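Long-range contact in inositol monophosphatase family protein (Staphylococcus aureus, PDB 5I3S), which probably hydrolyses the phosphate ester of inositol monophosphate or related sugar phosphates: residues 213-226 / 237-249. Numbering follows the deposited sequence.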
loop_
_atom_site.group_PDB
_atom_site.type_symbol
_atom_site.label_atom_id
_atom_site.label_comp_id
_atom_site.label_asym_id
_atom_site.label_seq_id
_atom_site.Cartn_x
_atom_site.Cartn_y
_atom_site.Cartn_z
ATOM N N LEU A 213 16.258 -3.805 8.797
ATOM C CA LEU A 213 17.111 -4.962 8.545
ATOM C C LEU A 213 17.320 -5.845 9.785
ATOM O O LEU A 213 17.349 -7.064 9.673
ATOM C CB LEU A 213 18.455 -4.516 8.012
ATOM C CG LEU A 213 18.904 -5.221 6.766
ATOM C CD1 LEU A 213 17.905 -5.166 5.598
ATOM C CD2 LEU A 213 20.228 -4.571 6.383
ATOM N N VAL A 214 17.419 -5.222 10.952
ATOM C CA VAL A 214 17.655 -5.969 12.208
ATOM C C VAL A 214 16.433 -6.813 12.528
ATOM O O VAL A 214 16.553 -7.996 12.913
ATOM C CB VAL A 214 18.009 -5.007 13.385
ATOM C CG1 VAL A 214 18.249 -5.757 14.699
ATOM C CG2 VAL A 214 19.232 -4.157 13.032
ATOM N N ILE A 215 15.257 -6.223 12.309
ATOM C CA ILE A 215 13.956 -6.890 12.520
ATOM C C ILE A 215 13.794 -8.071 11.538
ATOM O O ILE A 215 13.477 -9.214 11.914
ATOM C CB ILE A 215 12.793 -5.836 12.425
ATOM C CG1 ILE A 215 12.897 -4.817 13.583
ATOM C CG2 ILE A 215 11.434 -6.505 12.466
ATOM C CD1 ILE A 215 12.294 -3.456 13.341
ATOM N N LEU A 216 14.055 -7.801 10.275
ATOM C CA LEU A 216 14.031 -8.824 9.242
ATOM C C LEU A 216 14.895 -10.000 9.611
ATOM O O LEU A 216 14.477 -11.124 9.511
ATOM C CB LEU A 216 14.570 -8.214 7.911
ATOM C CG LEU A 216 14.262 -8.789 6.532
ATOM C CD1 LEU A 216 15.492 -9.031 5.682
ATOM C CD2 LEU A 216 13.338 -9.993 6.548
ATOM N N TYR A 217 16.120 -9.741 10.027
ATOM C CA TYR A 217 17.055 -10.821 10.279
ATOM C C TYR A 217 16.617 -11.689 11.522
ATOM O O TYR A 217 16.738 -12.926 11.480
ATOM C CB TYR A 217 18.497 -10.300 10.352
ATOM C CG TYR A 217 19.196 -9.976 8.996
ATOM C CD1 TYR A 217 18.914 -10.666 7.781
ATOM C CD2 TYR A 217 20.218 -9.044 8.966
ATOM N N GLU A 218 16.022 -11.074 12.550
ATOM C CA GLU A 218 15.451 -11.847 13.666
ATOM C C GLU A 218 14.342 -12.817 13.303
ATOM O O GLU A 218 14.242 -13.845 13.962
ATOM C CB GLU A 218 15.003 -10.966 14.803
ATOM C CG GLU A 218 16.166 -10.285 15.468
ATOM C CD GLU A 218 17.177 -11.277 16.085
ATOM O OE1 GLU A 218 16.774 -12.115 16.939
ATOM O OE2 GLU A 218 18.375 -11.184 15.736
ATOM N N VAL A 219 13.585 -12.580 12.228
ATOM C CA VAL A 219 12.630 -13.612 11.767
ATOM C C VAL A 219 13.175 -14.504 10.640
ATOM O O VAL A 219 12.393 -15.129 9.884
ATOM C CB VAL A 219 11.249 -13.033 11.370
ATOM C CG1 VAL A 219 10.576 -12.376 12.578
ATOM C CG2 VAL A 219 11.351 -12.059 10.209
ATOM N N ASN A 220 14.498 -14.546 10.503
ATOM C CA ASN A 220 15.161 -15.414 9.496
ATOM C C ASN A 220 14.963 -15.035 8.064
ATOM O O ASN A 220 15.101 -15.917 7.204
ATOM C CB ASN A 220 14.780 -16.918 9.660
ATOM C CG ASN A 220 15.819 -17.682 10.393
ATOM O OD1 ASN A 220 15.667 -17.978 11.580
ATOM N ND2 ASN A 220 16.915 -17.992 9.697
ATOM N N GLY A 221 14.711 -13.753 7.788
ATOM C CA GLY A 221 14.640 -13.296 6.399
ATOM C C GLY A 221 16.032 -13.091 5.835
ATOM O O GLY A 221 17.004 -13.154 6.606
ATOM N N GLN A 222 16.156 -12.881 4.509
ATOM C CA GLN A 222 17.417 -12.414 3.970
ATOM C C GLN A 222 17.410 -11.156 3.118
ATOM O O GLN A 222 16.433 -10.800 2.465
ATOM C CB GLN A 222 18.217 -13.488 3.288
ATOM C CG GLN A 222 17.460 -14.473 2.449
ATOM C CD GLN A 222 18.416 -15.468 1.781
ATOM O OE1 GLN A 222 18.009 -16.478 1.160
ATOM N NE2 GLN A 222 19.711 -15.179 1.900
ATOM N N ALA A 223 18.572 -10.513 3.140
ATOM C CA ALA A 223 18.760 -9.241 2.532
ATOM C C ALA A 223 20.060 -9.256 1.794
ATOM O O ALA A 223 21.023 -9.747 2.292
ATOM C CB ALA A 223 18.762 -8.148 3.568
ATOM N N SER A 224 20.020 -8.697 0.597
ATOM C CA SER A 224 21.159 -8.413 -0.193
ATOM C C SER A 224 20.822 -7.187 -1.045
ATOM O O SER A 224 19.735 -6.647 -0.947
ATOM C CB SER A 224 21.451 -9.591 -1.118
ATOM O OG SER A 224 20.443 -9.705 -2.106
ATOM N N ASN A 225 21.773 -6.779 -1.885
ATOM C CA ASN A 225 21.499 -5.855 -2.955
ATOM C C ASN A 225 21.116 -6.701 -4.151
ATOM O O ASN A 225 20.953 -7.945 -4.014
ATOM C CB ASN A 225 22.687 -4.916 -3.183
ATOM C CG ASN A 225 23.848 -5.542 -3.906
ATOM O OD1 ASN A 225 23.897 -6.719 -4.216
ATOM N ND2 ASN A 225 24.809 -4.723 -4.181
ATOM N N LEU A 226 20.925 -6.038 -5.307
ATOM C CA LEU A 226 20.462 -6.727 -6.503
ATOM C C LEU A 226 21.498 -7.651 -7.137
ATOM O O LEU A 226 21.128 -8.496 -7.967
ATOM C CB LEU A 226 19.930 -5.750 -7.532
ATOM C CG LEU A 226 18.648 -4.973 -7.123
ATOM C CD1 LEU A 226 18.345 -3.905 -8.158
ATOM C CD2 LEU A 226 17.419 -5.839 -6.888
ATOM N N ASN A 237 22.575 1.619 -1.343
ATOM C CA ASN A 237 22.594 0.421 -2.165
ATOM C C ASN A 237 21.232 0.104 -2.805
ATOM O O ASN A 237 20.188 0.630 -2.383
ATOM C CB ASN A 237 23.029 -0.770 -1.300
ATOM C CG ASN A 237 24.023 -1.677 -2.001
ATOM O OD1 ASN A 237 23.940 -1.943 -3.231
ATOM N ND2 ASN A 237 24.972 -2.165 -1.216
ATOM N N SER A 238 21.243 -0.802 -3.786
ATOM C CA SER A 238 20.019 -1.462 -4.189
ATOM C C SER A 238 19.644 -2.471 -3.093
ATOM O O SER A 238 20.428 -2.714 -2.113
ATOM C CB SER A 238 20.181 -2.087 -5.579
ATOM O OG SER A 238 20.967 -3.255 -5.563
ATOM N N ILE A 239 18.462 -3.057 -3.220
ATOM C CA ILE A 239 17.826 -3.782 -2.097
ATOM C C ILE A 239 16.943 -4.885 -2.659
ATOM O O ILE A 239 16.107 -4.627 -3.518
ATOM C CB ILE A 239 16.874 -2.853 -1.272
ATOM C CG1 ILE A 239 17.609 -1.676 -0.685
ATOM C CG2 ILE A 239 16.179 -3.627 -0.122
ATOM C CD1 ILE A 239 18.522 -2.010 0.493
ATOM N N LEU A 240 17.172 -6.101 -2.188
ATOM C CA LEU A 240 16.230 -7.233 -2.332
ATOM C C LEU A 240 16.129 -7.933 -0.972
ATOM O O LEU A 240 17.135 -8.341 -0.415
ATOM C CB LEU A 240 16.731 -8.204 -3.382
ATOM C CG LEU A 240 15.977 -9.521 -3.530
ATOM C CD1 LEU A 240 14.625 -9.196 -4.128
ATOM C CD2 LEU A 240 16.701 -10.608 -4.352
ATOM N N VAL A 241 14.922 -8.030 -0.434
ATOM C CA VAL A 241 14.651 -8.675 0.847
ATOM C C VAL A 241 13.456 -9.584 0.698
ATOM O O VAL A 241 12.553 -9.352 -0.142
ATOM C CB VAL A 241 14.414 -7.700 2.006
ATOM C CG1 VAL A 241 15.617 -6.791 2.199
ATOM C CG2 VAL A 241 13.168 -6.873 1.840
ATOM N N GLY A 242 13.467 -10.644 1.484
ATOM C CA GLY A 242 12.443 -11.643 1.357
ATOM C C GLY A 242 12.630 -12.799 2.331
ATOM O O GLY A 242 13.610 -12.858 3.063
ATOM N N ASN A 243 11.694 -13.720 2.293
ATOM C CA ASN A 243 11.914 -15.027 2.895
ATOM C C ASN A 243 13.033 -15.723 2.111
ATOM O O ASN A 243 13.269 -15.420 0.941
ATOM C CB ASN A 243 10.606 -15.839 3.010
ATOM C CG ASN A 243 10.033 -16.348 1.678
ATOM O OD1 ASN A 243 10.609 -17.210 0.998
ATOM N ND2 ASN A 243 8.826 -15.917 1.365
ATOM N N ARG A 244 13.792 -16.553 2.804
ATOM C CA ARG A 244 14.948 -17.275 2.255
ATOM C C ARG A 244 14.698 -17.848 0.924
ATOM O O ARG A 244 15.386 -17.512 -0.040
ATOM C CB ARG A 244 15.408 -18.365 3.212
ATOM C CG ARG A 244 16.280 -17.755 4.282
ATOM C CD ARG A 244 16.544 -18.610 5.514
ATOM N NE ARG A 244 17.318 -17.755 6.412
ATOM C CZ ARG A 244 18.618 -17.451 6.281
ATOM N NH1 ARG A 244 19.369 -17.997 5.329
ATOM N NH2 ARG A 244 19.190 -16.600 7.138
ATOM N N GLY A 245 13.647 -18.639 0.850
ATOM C CA GLY A 245 13.348 -19.373 -0.358
ATOM C C GLY A 245 13.195 -18.467 -1.574
ATOM O O GLY A 245 13.740 -18.692 -2.650
ATOM N N LEU A 246 12.433 -17.418 -1.449
ATOM C CA LEU A 246 12.210 -16.759 -2.659
ATOM C C LEU A 246 13.147 -15.600 -2.908
ATOM O O LEU A 246 13.239 -15.122 -4.044
ATOM C CB LEU A 246 10.793 -16.400 -2.761
ATOM C CG LEU A 246 10.553 -14.959 -2.818
ATOM C CD1 LEU A 246 9.275 -14.894 -3.616
ATOM C CD2 LEU A 246 10.597 -14.492 -1.356
ATOM N N HIS A 247 13.844 -15.160 -1.864
ATOM C CA HIS A 247 15.037 -14.404 -2.095
ATOM C C HIS A 247 15.995 -15.167 -3.024
ATOM O O HIS A 247 16.434 -14.609 -4.031
ATOM C CB HIS A 247 15.734 -14.083 -0.793
ATOM C CG HIS A 247 16.895 -13.163 -0.963
ATOM N ND1 HIS A 247 18.115 -13.585 -1.452
ATOM C CD2 HIS A 247 17.019 -11.842 -0.731
ATOM C CE1 HIS A 247 18.954 -12.573 -1.490
ATOM N NE2 HIS A 247 18.311 -11.501 -1.061
ATOM N N GLN A 248 16.282 -16.433 -2.729
ATOM C CA GLN A 248 17.201 -17.219 -3.581
ATOM C C GLN A 248 16.654 -17.475 -4.994
ATOM O O GLN A 248 17.417 -17.409 -5.933
ATOM C CB GLN A 248 17.758 -18.513 -2.859
ATOM C CG GLN A 248 16.841 -19.727 -2.615
ATOM C CD GLN A 248 17.248 -20.638 -1.417
ATOM O OE1 GLN A 248 16.474 -21.526 -0.976
ATOM N NE2 GLN A 248 18.440 -20.407 -0.874
ATOM N N GLU A 249 15.339 -17.696 -5.155
ATOM C CA GLU A 249 14.716 -17.789 -6.508
ATOM C C GLU A 249 14.763 -16.468 -7.310
ATOM O O GLU A 249 15.040 -16.475 -8.522
ATOM C CB GLU A 249 13.253 -18.254 -6.377
ATOM C CG GLU A 249 12.471 -18.508 -7.685
ATOM C CD GLU A 249 11.036 -18.848 -7.433
ATOM O OE1 GLU A 249 10.578 -18.885 -6.244
ATOM O OE2 GLU A 249 10.299 -19.021 -8.442
#
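Asn237 meets Asn225 amide to amide, the two planes nearly perpendicular: Asn225 ND2 donates, within its own amide plane, to Asn237 OD1 at 3.1 Å. The other end of the Asn225 amide, OD1, takes the backbone N-H groups of Leu227 and Glu229, a fitting job for a side chain that both donates and accepts as the chain leaves its strand. Beside it, the short side chain of Ser238 lets OG accept from Leu226 N at 2.8 Å in a nearly straight bond; chi1 of 74° brings the hydroxyl back over its own backbone, where Leu226 CG and CD1 also pack on it.

Leu240 then pairs with Ser224 through two backbone bonds, and its CD2 lies over one face of the His247 ring, offset toward the rim. On the other face of the sheet Val241, branched at CB as suits a strand, sets CG1 3.7 Å from Ala223 CB and receives Leu216 CD1 from helix 206-218. These pairs make 222-224 the antiparallel edge strand beside 237-242 in the second sheet of the sugar phosphatase fold, with flanking helices on both faces. Gly242 makes the last hydrogen-bonded pair, with Gln222, and its bare CA spares Leu246 CD2 from crowding.

Asn243 caps the next helix, its OD1 accepting from Leu246 N. From the first turn Arg244 stretches out, and NE makes a weak bond to Asn220 O, at the Schellman end of helix 206-218. His247, its CG anti to the backbone N (chi1 -173°), turns its ring back to the edge strand: NE2 donates in the ring plane to Ser224 OG, 3.0 Å away, which in turn donates to Asn225 O, while Gln222 CG sits over the opposite face in a CH-pi contact, 4.1 Å from the centroid.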